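Local structure of COPII coat assembly protein SEC16 (Saccharomyces cerevisiae, 3MZK) at residues Ala159-Thr163 / Gly164-Glu168; Leu220-Ile223 / Phe224-Val228; Leu271-Pro275 / Val276-Phe280. The protein helps initiate assembly of the COPII coat that forms transport vesicles at the endoplasmic reticulum and selects their cargo, and also takes part in autophagy. All coordinates share one frame; numbering follows the deposited sequence.

Contact 1 of 3, residues Ala159-Thr163 / Gly164-Glu168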
loop_
_atom_site.group_PDB
_atom_site.type_symbol
_atom_site.label_atom_id
_atom_site.label_comp_id
_atom_site.label_asym_id
_atom_site.label_seq_id
_atom_site.Cartn_x
_atom_site.Cartn_y
_atom_site.Cartn_z
ATOM N N ALA B 159 -30.068 5.980 -9.780
ATOM C CA ALA B 159 -30.830 6.156 -8.545
ATOM C C ALA B 159 -30.431 5.126 -7.489
ATOM O O ALA B 159 -30.310 5.449 -6.314
ATOM C CB ALA B 159 -32.325 6.092 -8.823
ATOM N N PHE B 160 -30.225 3.887 -7.918
ATOM C CA PHE B 160 -29.775 2.836 -7.017
ATOM C C PHE B 160 -28.450 3.213 -6.370
ATOM O O PHE B 160 -28.267 3.041 -5.167
ATOM C CB PHE B 160 -29.636 1.510 -7.763
ATOM C CG PHE B 160 -30.876 0.668 -7.741
ATOM C CD1 PHE B 160 -31.657 0.586 -6.600
ATOM C CD2 PHE B 160 -31.264 -0.044 -8.860
ATOM C CE1 PHE B 160 -32.797 -0.192 -6.578
ATOM C CE2 PHE B 160 -32.404 -0.823 -8.842
ATOM C CZ PHE B 160 -33.173 -0.895 -7.700
ATOM N N LEU B 161 -27.528 3.728 -7.175
ATOM C CA LEU B 161 -26.214 4.118 -6.684
ATOM C C LEU B 161 -26.287 5.354 -5.797
ATOM O O LEU B 161 -25.555 5.465 -4.810
ATOM C CB LEU B 161 -25.257 4.358 -7.852
ATOM C CG LEU B 161 -24.897 3.108 -8.656
ATOM C CD1 LEU B 161 -24.010 3.468 -9.827
ATOM C CD2 LEU B 161 -24.225 2.079 -7.764
ATOM N N GLN B 162 -27.173 6.278 -6.151
ATOM C CA GLN B 162 -27.385 7.479 -5.350
ATOM C C GLN B 162 -27.938 7.148 -3.973
ATOM O O GLN B 162 -27.879 7.974 -3.064
ATOM C CB GLN B 162 -28.328 8.449 -6.059
ATOM C CG GLN B 162 -27.734 9.110 -7.284
ATOM C CD GLN B 162 -28.595 10.242 -7.796
ATOM O OE1 GLN B 162 -29.275 10.107 -8.813
ATOM N NE2 GLN B 162 -28.577 11.367 -7.088
ATOM N N THR B 163 -28.477 5.940 -3.824
ATOM C CA THR B 163 -29.028 5.497 -2.549
ATOM C C THR B 163 -28.112 4.487 -1.862
ATOM O O THR B 163 -28.421 3.994 -0.775
ATOM C CB THR B 163 -30.439 4.898 -2.719
ATOM O OG1 THR B 163 -30.418 3.894 -3.738
ATOM C CG2 THR B 163 -31.426 5.979 -3.114
ATOM N N GLY B 164 -26.985 4.185 -2.502
ATOM C CA GLY B 164 -25.982 3.303 -1.931
ATOM C C GLY B 164 -26.270 1.826 -2.120
ATOM O O GLY B 164 -25.676 0.981 -1.452
ATOM N N ASN B 165 -27.176 1.514 -3.039
ATOM C CA ASN B 165 -27.622 0.141 -3.242
ATOM C C ASN B 165 -26.848 -0.589 -4.341
ATOM O O ASN B 165 -27.314 -0.708 -5.474
ATOM C CB ASN B 165 -29.120 0.120 -3.548
ATOM C CG ASN B 165 -29.753 -1.229 -3.274
ATOM O OD1 ASN B 165 -29.065 -2.245 -3.181
ATOM N ND2 ASN B 165 -31.075 -1.244 -3.152
ATOM N N HIS B 166 -25.664 -1.082 -3.996
ATOM C CA HIS B 166 -24.825 -1.809 -4.941
ATOM C C HIS B 166 -25.496 -3.085 -5.418
ATOM O O HIS B 166 -25.523 -3.379 -6.614
ATOM C CB HIS B 166 -23.488 -2.161 -4.297
ATOM C CG HIS B 166 -22.639 -0.976 -3.974
ATOM N ND1 HIS B 166 -21.470 -1.067 -3.256
ATOM C CD2 HIS B 166 -22.786 0.342 -4.279
ATOM C CE1 HIS B 166 -20.931 0.133 -3.124
ATOM N NE2 HIS B 166 -21.720 1.004 -3.740
ATOM N N ASP B 167 -26.030 -3.846 -4.470
ATOM C CA ASP B 167 -26.598 -5.154 -4.772
ATOM C C ASP B 167 -27.769 -5.058 -5.740
ATOM O O ASP B 167 -27.878 -5.850 -6.676
ATOM C CB ASP B 167 -27.024 -5.865 -3.488
ATOM C CG ASP B 167 -25.865 -6.100 -2.540
ATOM O OD1 ASP B 167 -25.742 -7.227 -2.018
ATOM O OD2 ASP B 167 -25.079 -5.156 -2.309
ATOM N N GLU B 168 -28.641 -4.084 -5.517
ATOM C CA GLU B 168 -29.807 -3.936 -6.371
ATOM C C GLU B 168 -29.399 -3.422 -7.748
ATOM O O GLU B 168 -30.001 -3.780 -8.760
ATOM C CB GLU B 168 -30.834 -3.011 -5.729
ATOM C CG GLU B 168 -32.261 -3.448 -5.966
ATOM C CD GLU B 168 -32.526 -4.852 -5.459
ATOM O OE1 GLU B 168 -32.359 -5.092 -4.244
ATOM O OE2 GLU B 168 -32.898 -5.716 -6.281
#
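The carbonyl oxygen of F160 is held by two backbone N-H groups that approach from opposite faces of its plane: N165 N lies 2.8 Å from F160 O, and T163 N comes from the same last turn of helix 151-162. The N165 bond is fairly straight at 157°. One carbonyl further along, G164 N bonds to L161 O at 3.0 Å, reaching it from above the carbonyl plane. These two bonds fold the chain back as it leaves the helix, and G164 takes up a positive phi of 83°, a conformation that suits glycine. N165 then opens the next helix. With CG anti to the backbone N (chi1 -159°), its amide lies back over the first turn, where OD1 accepts from E168 N at 3.0 Å, the donor standing above the amide's carbonyl plane. Round the turn, the F160 ring meets E168: CB sits over one face, 3.7 Å from the ring centroid, as a CH-pi contact offset toward the rim, with CG beside it. The E168 chain bends at chi2 and carries its carboxylate on to a salt bridge with R171. Replacing F160 with an alanine would probably leave CB and CG of E168 without the ring surface they rest on. L133 of the second subunit also packs on F160, while N262 of that subunit donates a hydrogen bond to L161 O. Altogether this is a Schellman motif running straight into an Asn N-cap, the short turn that joins helix 151-162 to helix 166-175 in the Sec23-binding, alpha-helical part of Sec16.

Contact 2 of 3, residues Leu220-Ile223 / Phe224-Val228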
loop_
_atom_site.group_PDB
_atom_site.type_symbol
_atom_site.label_atom_id
_atom_site.label_comp_id
_atom_site.label_asym_id
_atom_site.label_seq_id
_atom_site.Cartn_x
_atom_site.Cartn_y
_atom_site.Cartn_z
ATOM N N LEU B 220 -9.564 -17.141 -21.018
ATOM C CA LEU B 220 -9.856 -15.735 -20.750
ATOM C C LEU B 220 -10.219 -15.511 -19.286
ATOM O O LEU B 220 -9.737 -14.568 -18.650
ATOM C CB LEU B 220 -10.994 -15.233 -21.642
ATOM C CG LEU B 220 -10.669 -14.965 -23.110
ATOM C CD1 LEU B 220 -11.919 -14.528 -23.851
ATOM C CD2 LEU B 220 -9.575 -13.916 -23.228
ATOM N N LEU B 221 -11.075 -16.381 -18.762
ATOM C CA LEU B 221 -11.515 -16.282 -17.380
ATOM C C LEU B 221 -10.324 -16.259 -16.440
ATOM O O LEU B 221 -10.245 -15.415 -15.550
ATOM C CB LEU B 221 -12.436 -17.446 -17.028
ATOM C CG LEU B 221 -12.892 -17.516 -15.572
ATOM C CD1 LEU B 221 -13.525 -16.205 -15.137
ATOM C CD2 LEU B 221 -13.862 -18.664 -15.389
ATOM N N LEU B 222 -9.388 -17.180 -16.648
ATOM C CA LEU B 222 -8.233 -17.289 -15.768
ATOM C C LEU B 222 -7.337 -16.055 -15.811
ATOM O O LEU B 222 -6.933 -15.541 -14.768
ATOM C CB LEU B 222 -7.415 -18.537 -16.096
ATOM C CG LEU B 222 -6.196 -18.691 -15.187
ATOM C CD1 LEU B 222 -6.254 -20.001 -14.439
ATOM C CD2 LEU B 222 -4.907 -18.571 -15.984
ATOM N N ILE B 223 -7.019 -15.593 -17.018
ATOM C CA ILE B 223 -6.192 -14.400 -17.192
ATOM C C ILE B 223 -6.757 -13.190 -16.454
ATOM O O ILE B 223 -6.020 -12.455 -15.798
ATOM C CB ILE B 223 -6.041 -14.032 -18.676
ATOM C CG1 ILE B 223 -5.337 -15.159 -19.428
ATOM C CG2 ILE B 223 -5.252 -12.753 -18.820
ATOM C CD1 ILE B 223 -5.135 -14.879 -20.891
ATOM N N PHE B 224 -8.065 -12.990 -16.566
ATOM C CA PHE B 224 -8.719 -11.858 -15.916
ATOM C C PHE B 224 -8.826 -12.046 -14.407
ATOM O O PHE B 224 -8.821 -11.074 -13.655
ATOM C CB PHE B 224 -10.099 -11.600 -16.532
ATOM C CG PHE B 224 -10.046 -11.179 -17.969
ATOM C CD1 PHE B 224 -9.129 -10.228 -18.392
ATOM C CD2 PHE B 224 -10.896 -11.747 -18.905
ATOM C CE1 PHE B 224 -9.068 -9.845 -19.721
ATOM C CE2 PHE B 224 -10.840 -11.366 -20.238
ATOM C CZ PHE B 224 -9.924 -10.415 -20.644
ATOM N N GLN B 225 -8.920 -13.295 -13.964
ATOM C CA GLN B 225 -8.977 -13.582 -12.534
ATOM C C GLN B 225 -7.646 -13.280 -11.868
ATOM O O GLN B 225 -7.602 -12.704 -10.784
ATOM C CB GLN B 225 -9.351 -15.042 -12.281
ATOM C CG GLN B 225 -10.779 -15.388 -12.635
ATOM C CD GLN B 225 -11.771 -14.465 -11.968
ATOM O OE1 GLN B 225 -11.525 -13.954 -10.876
ATOM N NE2 GLN B 225 -12.898 -14.234 -12.628
ATOM N N VAL B 226 -6.561 -13.670 -12.526
ATOM C CA VAL B 226 -5.227 -13.528 -11.958
ATOM C C VAL B 226 -4.897 -12.072 -11.650
ATOM O O VAL B 226 -4.411 -11.755 -10.564
ATOM C CB VAL B 226 -4.146 -14.120 -12.894
ATOM C CG1 VAL B 226 -2.749 -13.741 -12.414
ATOM C CG2 VAL B 226 -4.302 -15.634 -13.004
ATOM N N PHE B 227 -5.171 -11.186 -12.601
ATOM C CA PHE B 227 -4.805 -9.787 -12.440
ATOM C C PHE B 227 -5.851 -9.003 -11.655
ATOM O O PHE B 227 -5.938 -7.784 -11.752
ATOM C CB PHE B 227 -4.537 -9.151 -13.800
ATOM C CG PHE B 227 -3.337 -9.714 -14.500
ATOM C CD1 PHE B 227 -2.065 -9.251 -14.203
ATOM C CD2 PHE B 227 -3.479 -10.708 -15.452
ATOM C CE1 PHE B 227 -0.957 -9.765 -14.846
ATOM C CE2 PHE B 227 -2.372 -11.229 -16.101
ATOM C CZ PHE B 227 -1.109 -10.757 -15.795
ATOM N N VAL B 228 -6.641 -9.717 -10.867
ATOM C CA VAL B 228 -7.632 -9.095 -10.002
ATOM C C VAL B 228 -7.441 -9.580 -8.568
ATOM O O VAL B 228 -7.902 -8.948 -7.616
ATOM C CB VAL B 228 -9.061 -9.388 -10.499
ATOM C CG1 VAL B 228 -10.061 -9.310 -9.364
ATOM C CG2 VAL B 228 -9.431 -8.424 -11.616
#
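L220 and F224 stand one turn apart on helix 214-226, and the backbone bond from F224 N to L220 O (3.1 Å) ties them together. Two more bonds of the same i to i+4 kind follow, Q225 N to L221 O at 3.0 Å and V226 N to L222 O at 2.9 Å. The regular pattern ends there, since F227 is the first residue to leave helical geometry.

The apolar contacts follow the same spacing. F224 has CG anti to its carbonyl carbon (chi1 -65°), which sends the ring back along the preceding turn; its CE2 lies 4.1 Å from L220 CB, and the two side chains run side by side in the same direction. L222 CG meets V226 CG2 at 4.2 Å. I223 reaches F227 through its CG2 branch, 4.2 Å from CE2, while the carbonyl oxygen of I223 lies at the edge of the F227 ring, near its plane.

The mixed contact is that of L221 with Q225. The glutamine chain bends at chi2 (-53°), which folds the amide back so that NE2 lies against the CD1 methyl of L221. OE1 of the same amide has a weak hydrogen bond with N230, just beyond the segment.

Different faces of the helix meet different neighbours: L221 and Q225 face helix 191-203, I223 packs on helix 252-261, and L220, F224 and F227 touch L158, L184 and L188 of the second subunit. Apart from the Q225 amide, the side chains here are hydrocarbon, so direction comes from the backbone bonds, and the grip on neighbouring helices and on the other subunit rests on shape and the exclusion of water.

Contact 3 of 3, residues Leu271-Pro275 / Val276-Phe280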
loop_
_atom_site.group_PDB
_atom_site.type_symbol
_atom_site.label_atom_id
_atom_site.label_comp_id
_atom_site.label_asym_id
_atom_site.label_seq_id
_atom_site.Cartn_x
_atom_site.Cartn_y
_atom_site.Cartn_z
ATOM N N LEU B 271 12.819 -8.063 -12.022
ATOM C CA LEU B 271 12.722 -9.335 -11.325
ATOM C C LEU B 271 11.721 -9.263 -10.181
ATOM O O LEU B 271 11.765 -10.078 -9.260
ATOM C CB LEU B 271 14.093 -9.746 -10.791
ATOM C CG LEU B 271 15.212 -9.847 -11.827
ATOM C CD1 LEU B 271 16.559 -10.048 -11.146
ATOM C CD2 LEU B 271 14.924 -10.967 -12.814
ATOM N N LEU B 272 10.824 -8.284 -10.236
ATOM C CA LEU B 272 9.797 -8.152 -9.210
ATOM C C LEU B 272 8.475 -8.733 -9.690
ATOM O O LEU B 272 7.775 -8.131 -10.502
ATOM C CB LEU B 272 9.614 -6.692 -8.790
ATOM C CG LEU B 272 8.561 -6.429 -7.706
ATOM C CD1 LEU B 272 8.979 -7.034 -6.374
ATOM C CD2 LEU B 272 8.313 -4.943 -7.555
ATOM N N ILE B 273 8.146 -9.915 -9.185
ATOM C CA ILE B 273 6.891 -10.565 -9.512
ATOM C C ILE B 273 5.771 -9.837 -8.781
ATOM O O ILE B 273 5.868 -9.593 -7.579
ATOM C CB ILE B 273 6.915 -12.046 -9.081
ATOM C CG1 ILE B 273 8.348 -12.584 -9.140
ATOM C CG2 ILE B 273 5.976 -12.881 -9.950
ATOM C CD1 ILE B 273 8.521 -13.976 -8.570
ATOM N N PRO B 274 4.709 -9.463 -9.504
ATOM C CA PRO B 274 3.582 -8.802 -8.839
ATOM C C PRO B 274 2.848 -9.817 -7.986
ATOM O O PRO B 274 2.573 -10.911 -8.464
ATOM C CB PRO B 274 2.690 -8.355 -10.005
ATOM C CG PRO B 274 3.550 -8.473 -11.241
ATOM C CD PRO B 274 4.511 -9.579 -10.957
ATOM N N PRO B 275 2.530 -9.458 -6.738
ATOM C CA PRO B 275 1.905 -10.376 -5.779
ATOM C C PRO B 275 0.798 -11.252 -6.372
ATOM O O PRO B 275 0.763 -12.447 -6.091
ATOM C CB PRO B 275 1.341 -9.430 -4.722
ATOM C CG PRO B 275 2.287 -8.274 -4.738
ATOM C CD PRO B 275 2.712 -8.109 -6.171
ATOM N N VAL B 276 -0.086 -10.675 -7.178
ATOM C CA VAL B 276 -1.197 -11.434 -7.757
ATOM C C VAL B 276 -0.711 -12.551 -8.675
ATOM O O VAL B 276 -1.353 -13.592 -8.801
ATOM C CB VAL B 276 -2.155 -10.530 -8.558
ATOM C CG1 VAL B 276 -2.878 -9.580 -7.630
ATOM C CG2 VAL B 276 -1.388 -9.778 -9.625
ATOM N N VAL B 277 0.419 -12.316 -9.331
ATOM C CA VAL B 277 1.015 -13.316 -10.199
ATOM C C VAL B 277 1.708 -14.374 -9.343
ATOM O O VAL B 277 1.741 -15.557 -9.687
ATOM C CB VAL B 277 2.008 -12.679 -11.195
ATOM C CG1 VAL B 277 2.625 -13.737 -12.101
ATOM C CG2 VAL B 277 1.306 -11.634 -12.033
ATOM N N LEU B 278 2.249 -13.941 -8.212
ATOM C CA LEU B 278 2.868 -14.869 -7.286
ATOM C C LEU B 278 1.837 -15.850 -6.723
ATOM O O LEU B 278 2.093 -17.048 -6.692
ATOM C CB LEU B 278 3.598 -14.129 -6.162
ATOM C CG LEU B 278 4.432 -15.045 -5.263
ATOM C CD1 LEU B 278 5.322 -15.948 -6.109
ATOM C CD2 LEU B 278 5.260 -14.246 -4.270
ATOM N N GLU B 279 0.678 -15.352 -6.288
ATOM C CA GLU B 279 -0.384 -16.239 -5.815
ATOM C C GLU B 279 -0.718 -17.279 -6.876
ATOM O O GLU B 279 -0.813 -18.470 -6.588
ATOM C CB GLU B 279 -1.657 -15.473 -5.470
ATOM C CG GLU B 279 -1.510 -14.376 -4.435
ATOM C CD GLU B 279 -2.814 -13.619 -4.220
ATOM O OE1 GLU B 279 -3.876 -14.278 -4.183
ATOM O OE2 GLU B 279 -2.781 -12.373 -4.107
ATOM N N PHE B 280 -0.901 -16.816 -8.108
ATOM C CA PHE B 280 -1.256 -17.702 -9.210
ATOM C C PHE B 280 -0.243 -18.824 -9.418
ATOM O O PHE B 280 -0.615 -19.966 -9.680
ATOM C CB PHE B 280 -1.417 -16.914 -10.510
ATOM C CG PHE B 280 -1.346 -17.767 -11.733
ATOM C CD1 PHE B 280 -2.410 -18.568 -12.096
ATOM C CD2 PHE B 280 -0.205 -17.789 -12.509
ATOM C CE1 PHE B 280 -2.340 -19.366 -13.218
ATOM C CE2 PHE B 280 -0.131 -18.587 -13.629
ATOM C CZ PHE B 280 -1.200 -19.375 -13.981
#
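P274 and V277 make the innermost contact at the start of helix 275-290. The carbonyl oxygen of P274 accepts from two successive backbone N-H groups, V277 N at 2.7 Å and L278 N at 3.1 Å. The L278 donor is tilted only 17° from the carbonyl plane, whereas the V277 donor stands above it and makes the more bent bond, 132° at the hydrogen. Beside this pair, the pyrrolidine ring of P274 lies along V277, pointing the same way, with CD 4.0 Å from V277 CG2.

I273 supplies the next contact. Its CG2 branch, anti to the backbone N, comes within 4.1 Å of V277 CG1, and the two side chains cross at about a right angle. V277 thus has one methyl against the proline ring and the other against the isoleucine. Farther round, the CD1 atoms of I273 and L278 approach more loosely, at 4.5 Å.

What sets these groups in place is the backbone. P274 occupies the N-cap position and P275 begins the helix; E279 N bonds to P275 O at 2.9 Å, continuing the i to i+4 pattern that L278 N to P274 O begins. Farther out, I263 from the loop after helix 252-261 touches both P274 and V277, and V259 of that helix packs on V277. The ring of F280 leads off to pack against helices 252-261, 231-240 and 214-226, and it meets that of F284 with the planes about 30° apart.

Proline has no N-H to offer, and at the first turn of a helix none is needed: P274 and P275 serve as acceptors through their carbonyls, while their rings restrict the backbone. Main-chain bonds and hydrocarbon packing thus start the helix, and the N-cap residue itself, being proline, offers no polar side chain.

Overall arrangement
The three contacts follow one another along the chain, all within the Sec23-binding region. Contact 1 lies farthest out, about 45 Å from the centre of the chain, and contact 3 lies nearest, at 14 Å. Contacts 2 and 3 touch directly, their centres 13 Å apart: V226 CG2 meets F280 CD1 at 3.6 Å, and F227 CE1 meets V277 CG2 at 4.1 Å, so the end of helix 214-226 packs on the start of helix 275-290. Contact 1 touches neither; its centre is 27 Å from that of contact 2. Those two share the second subunit as a neighbour, whereas no other chain of the assembly touches contact 3, which lies at the surface of its own chain.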